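Local coordinates for interferon gamma receptor 1 (Gallus gallus, PDB 4EQ3), which probably binds the cytokine interferon gamma through its extracellular part, of which this chain holds two fibronectin type III-like domains, as a membrane-spanning cytokine receptor, at residues Asn23-Gln31 / Ile62-Ile73. Sequence-based numbering, arbitrary orientation.
Sequences NFRTVLYWQ and ISATSCDLSEEI
Strands 25-31 and 66-68 pair antiparallel as the middle and edge strands of the three-stranded sheet in the N-terminal, tissue factor-like domain. Their register centres on Leu28 and Cys67, where Leu28 N reaches Cys67 O at 2.9 Å, nearly straight at 176°, and Cys67 N returns a bond to Leu28 O; bonds from Leu69 N to Thr26 O and Trp30 N to Thr65 O flank it. Cys67, disulfide-bonded to Cys59, ties this edge to strand 54-62.

With CG between the backbone N and the carbonyl carbon (chi1 55°), the indole of Trp30 reaches across the turn before strand 66-68. One ring face has Thr65 C 3.5 Å above its plane, while Cys67 CB meets the rim in plane, 3.8 Å from CH2. Thr65 CB adds a CH-pi contact over the five-membered ring.

Ending strand 66-68, Asp68 OD1 accepts from Ser70 N (3.0 Å), which closes an Asx turn, and from Ser70 OG (2.7 Å). With its proton given to OD1, Ser70 OG accepts Thr26 N at 2.9 Å. Asp68 OD2 takes Arg25 NH2 on its syn side at 3.0 Å. These three donors probably favour the charged carboxylate, although the acceptor Thr26 O lies 3.0 Å from Asp68 OD1, and probably restrict its rotation.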
loop_
_atom_site.group_PDB
_atom_site.type_symbol
_atom_site.label_atom_id
_atom_site.label_comp_id
_atom_site.label_asym_id
_atom_site.label_seq_id
_atom_site.Cartn_x
_atom_site.Cartn_y
_atom_site.Cartn_z
ATOM N N ASN A 23 0.004 -0.546 -0.674
ATOM C CA ASN A 23 1.388 -0.241 -1.015
ATOM C C ASN A 23 1.467 0.977 -1.917
ATOM O O ASN A 23 2.348 1.077 -2.770
ATOM C CB ASN A 23 2.050 -1.437 -1.681
ATOM C CG ASN A 23 2.241 -2.596 -0.730
ATOM O OD1 ASN A 23 2.361 -3.754 -1.152
ATOM N ND2 ASN A 23 2.269 -2.298 0.559
ATOM N N PHE A 24 0.529 1.900 -1.717
ATOM C CA PHE A 24 0.520 3.175 -2.428
ATOM C C PHE A 24 0.080 3.053 -3.876
ATOM O O PHE A 24 0.159 4.014 -4.636
ATOM C CB PHE A 24 1.881 3.860 -2.310
ATOM C CG PHE A 24 2.252 4.191 -0.894
ATOM C CD1 PHE A 24 1.692 5.292 -0.261
ATOM C CD2 PHE A 24 3.136 3.393 -0.188
ATOM C CE1 PHE A 24 2.029 5.599 1.054
ATOM C CE2 PHE A 24 3.470 3.689 1.123
ATOM C CZ PHE A 24 2.920 4.794 1.744
ATOM N N ARG A 25 -0.378 1.863 -4.252
ATOM C CA ARG A 25 -1.105 1.695 -5.503
ATOM C C ARG A 25 -2.591 1.797 -5.183
ATOM O O ARG A 25 -3.152 0.949 -4.487
ATOM C CB ARG A 25 -0.781 0.348 -6.162
ATOM C CG ARG A 25 -1.419 0.143 -7.538
ATOM C CD ARG A 25 -0.775 1.006 -8.646
ATOM N NE ARG A 25 0.564 0.555 -9.030
ATOM C CZ ARG A 25 1.195 0.927 -10.146
ATOM N NH1 ARG A 25 2.411 0.467 -10.412
ATOM N NH2 ARG A 25 0.613 1.754 -11.005
ATOM N N THR A 26 -3.227 2.850 -5.676
ATOM C CA THR A 26 -4.640 3.043 -5.412
ATOM C C THR A 26 -5.459 2.888 -6.675
ATOM O O THR A 26 -5.213 3.564 -7.677
ATOM C CB THR A 26 -4.916 4.429 -4.807
ATOM O OG1 THR A 26 -4.115 4.596 -3.637
ATOM C CG2 THR A 26 -6.380 4.563 -4.443
ATOM N N VAL A 27 -6.454 2.015 -6.614
ATOM C CA VAL A 27 -7.296 1.776 -7.773
ATOM C C VAL A 27 -8.774 1.810 -7.424
ATOM O O VAL A 27 -9.204 1.283 -6.392
ATOM C CB VAL A 27 -6.945 0.447 -8.480
ATOM C CG1 VAL A 27 -7.601 0.402 -9.846
ATOM C CG2 VAL A 27 -5.447 0.307 -8.626
ATOM N N LEU A 28 -9.542 2.454 -8.297
ATOM C CA LEU A 28 -10.979 2.583 -8.137
ATOM C C LEU A 28 -11.658 1.564 -9.027
ATOM O O LEU A 28 -11.318 1.439 -10.197
ATOM C CB LEU A 28 -11.433 3.988 -8.546
ATOM C CG LEU A 28 -12.940 4.197 -8.705
ATOM C CD1 LEU A 28 -13.657 4.171 -7.351
ATOM C CD2 LEU A 28 -13.215 5.518 -9.418
ATOM N N TYR A 29 -12.618 0.836 -8.472
ATOM C CA TYR A 29 -13.328 -0.174 -9.231
ATOM C C TYR A 29 -14.826 0.066 -9.150
ATOM O O TYR A 29 -15.319 0.584 -8.159
ATOM C CB TYR A 29 -13.046 -1.563 -8.664
ATOM C CG TYR A 29 -11.594 -1.962 -8.651
ATOM C CD1 TYR A 29 -10.978 -2.434 -9.804
ATOM C CD2 TYR A 29 -10.840 -1.882 -7.484
ATOM C CE1 TYR A 29 -9.648 -2.820 -9.796
ATOM C CE2 TYR A 29 -9.496 -2.269 -7.468
ATOM C CZ TYR A 29 -8.913 -2.737 -8.630
ATOM O OH TYR A 29 -7.595 -3.122 -8.643
ATOM N N TRP A 30 -15.541 -0.345 -10.187
ATOM C CA TRP A 30 -16.989 -0.334 -10.178
ATOM C C TRP A 30 -17.531 -1.445 -11.071
ATOM O O TRP A 30 -16.779 -2.162 -11.749
ATOM C CB TRP A 30 -17.522 1.024 -10.647
ATOM C CG TRP A 30 -17.006 1.439 -11.990
ATOM C CD1 TRP A 30 -17.626 1.272 -13.196
ATOM C CD2 TRP A 30 -15.760 2.091 -12.265
ATOM N NE1 TRP A 30 -16.834 1.776 -14.205
ATOM C CE2 TRP A 30 -15.684 2.281 -13.659
ATOM C CE3 TRP A 30 -14.697 2.524 -11.466
ATOM C CZ2 TRP A 30 -14.595 2.894 -14.269
ATOM C CZ3 TRP A 30 -13.613 3.132 -12.077
ATOM C CH2 TRP A 30 -13.568 3.307 -13.463
ATOM N N GLN A 31 -18.845 -1.583 -11.066
ATOM C CA GLN A 31 -19.500 -2.582 -11.879
ATOM C C GLN A 31 -20.599 -1.931 -12.701
ATOM O O GLN A 31 -21.102 -0.853 -12.352
ATOM C CB GLN A 31 -20.061 -3.692 -10.990
ATOM C CG GLN A 31 -18.979 -4.569 -10.369
ATOM C CD GLN A 31 -19.532 -5.573 -9.389
ATOM O OE1 GLN A 31 -20.408 -5.252 -8.586
ATOM N NE2 GLN A 31 -19.014 -6.799 -9.440
ATOM N N ILE A 62 -13.340 5.722 -21.003
ATOM C CA ILE A 62 -12.677 4.429 -20.932
ATOM C C ILE A 62 -13.706 3.317 -20.869
ATOM O O ILE A 62 -14.807 3.510 -20.344
ATOM C CB ILE A 62 -11.749 4.315 -19.715
ATOM C CG1 ILE A 62 -12.497 4.664 -18.426
ATOM C CG2 ILE A 62 -10.555 5.215 -19.883
ATOM C CD1 ILE A 62 -11.784 4.188 -17.155
ATOM N N SER A 63 -13.348 2.155 -21.419
ATOM C CA SER A 63 -14.253 1.013 -21.420
ATOM C C SER A 63 -14.046 0.149 -20.180
ATOM O O SER A 63 -14.952 -0.578 -19.761
ATOM C CB SER A 63 -14.042 0.166 -22.674
ATOM O OG SER A 63 -12.738 -0.396 -22.686
ATOM N N ALA A 64 -12.847 0.221 -19.606
ATOM C CA ALA A 64 -12.529 -0.541 -18.398
ATOM C C ALA A 64 -13.396 -0.115 -17.217
ATOM O O ALA A 64 -13.834 1.027 -17.138
ATOM C CB ALA A 64 -11.066 -0.386 -18.049
ATOM N N THR A 65 -13.651 -1.046 -16.305
ATOM C CA THR A 65 -14.433 -0.745 -15.116
ATOM C C THR A 65 -13.505 -0.516 -13.930
ATOM O O THR A 65 -13.801 -0.924 -12.807
ATOM C CB THR A 65 -15.414 -1.877 -14.796
ATOM O OG1 THR A 65 -14.732 -3.132 -14.889
ATOM C CG2 THR A 65 -16.579 -1.871 -15.780
ATOM N N SER A 66 -12.369 0.119 -14.199
ATOM C CA SER A 66 -11.402 0.442 -13.163
ATOM C C SER A 66 -10.606 1.665 -13.577
ATOM O O SER A 66 -10.533 2.000 -14.759
ATOM C CB SER A 66 -10.473 -0.747 -12.874
ATOM O OG SER A 66 -9.645 -1.068 -13.983
ATOM N N CYS A 67 -10.016 2.338 -12.600
ATOM C CA CYS A 67 -9.222 3.524 -12.864
ATOM C C CYS A 67 -8.094 3.603 -11.855
ATOM O O CYS A 67 -8.341 3.540 -10.650
ATOM C CB CYS A 67 -10.103 4.777 -12.763
ATOM S SG CYS A 67 -9.193 6.319 -12.932
ATOM N N ASP A 68 -6.860 3.727 -12.337
ATOM C CA ASP A 68 -5.706 3.816 -11.447
ATOM C C ASP A 68 -5.572 5.258 -10.990
ATOM O O ASP A 68 -5.321 6.151 -11.801
ATOM C CB ASP A 68 -4.417 3.345 -12.153
ATOM C CG ASP A 68 -3.207 3.284 -11.210
ATOM O OD1 ASP A 68 -3.317 3.678 -10.031
ATOM O OD2 ASP A 68 -2.128 2.830 -11.642
ATOM N N LEU A 69 -5.747 5.477 -9.690
ATOM C CA LEU A 69 -5.792 6.823 -9.119
ATOM C C LEU A 69 -4.465 7.227 -8.481
ATOM O O LEU A 69 -4.356 8.313 -7.894
ATOM C CB LEU A 69 -6.896 6.912 -8.060
ATOM C CG LEU A 69 -8.329 6.545 -8.454
ATOM C CD1 LEU A 69 -9.233 6.570 -7.223
ATOM C CD2 LEU A 69 -8.845 7.503 -9.512
ATOM N N SER A 70 -3.461 6.360 -8.592
ATOM C CA SER A 70 -2.203 6.549 -7.877
ATOM C C SER A 70 -1.521 7.881 -8.173
ATOM O O SER A 70 -0.740 8.375 -7.359
ATOM C CB SER A 70 -1.229 5.405 -8.184
ATOM O OG SER A 70 -1.785 4.155 -7.826
ATOM N N GLU A 71 -1.801 8.458 -9.336
ATOM C CA GLU A 71 -1.142 9.700 -9.719
ATOM C C GLU A 71 -1.949 10.924 -9.318
ATOM O O GLU A 71 -1.481 12.047 -9.469
ATOM C CB GLU A 71 -0.870 9.728 -11.220
ATOM C CG GLU A 71 0.049 8.611 -11.707
ATOM C CD GLU A 71 1.467 8.722 -11.153
ATOM O OE1 GLU A 71 2.175 9.693 -11.508
ATOM O OE2 GLU A 71 1.877 7.831 -10.375
ATOM N N GLU A 72 -3.157 10.705 -8.805
ATOM C CA GLU A 72 -4.046 11.796 -8.415
ATOM C C GLU A 72 -3.985 12.042 -6.917
ATOM O O GLU A 72 -4.526 13.025 -6.412
ATOM C CB GLU A 72 -5.489 11.461 -8.794
ATOM C CG GLU A 72 -5.692 11.168 -10.271
ATOM C CD GLU A 72 -5.621 12.426 -11.114
ATOM O OE1 GLU A 72 -5.944 13.519 -10.584
ATOM O OE2 GLU A 72 -5.239 12.319 -12.299
ATOM N N ILE A 73 -3.339 11.134 -6.203
ATOM C CA ILE A 73 -3.317 11.194 -4.751
ATOM C C ILE A 73 -1.934 11.556 -4.263
ATOM O O ILE A 73 -0.985 10.793 -4.423
ATOM C CB ILE A 73 -3.762 9.856 -4.149
ATOM C CG1 ILE A 73 -5.217 9.582 -4.546
ATOM C CG2 ILE A 73 -3.575 9.858 -2.635
ATOM C CD1 ILE A 73 -5.708 8.189 -4.218
HETATM O O HOH W 1 -16.755 -4.740 -13.495
#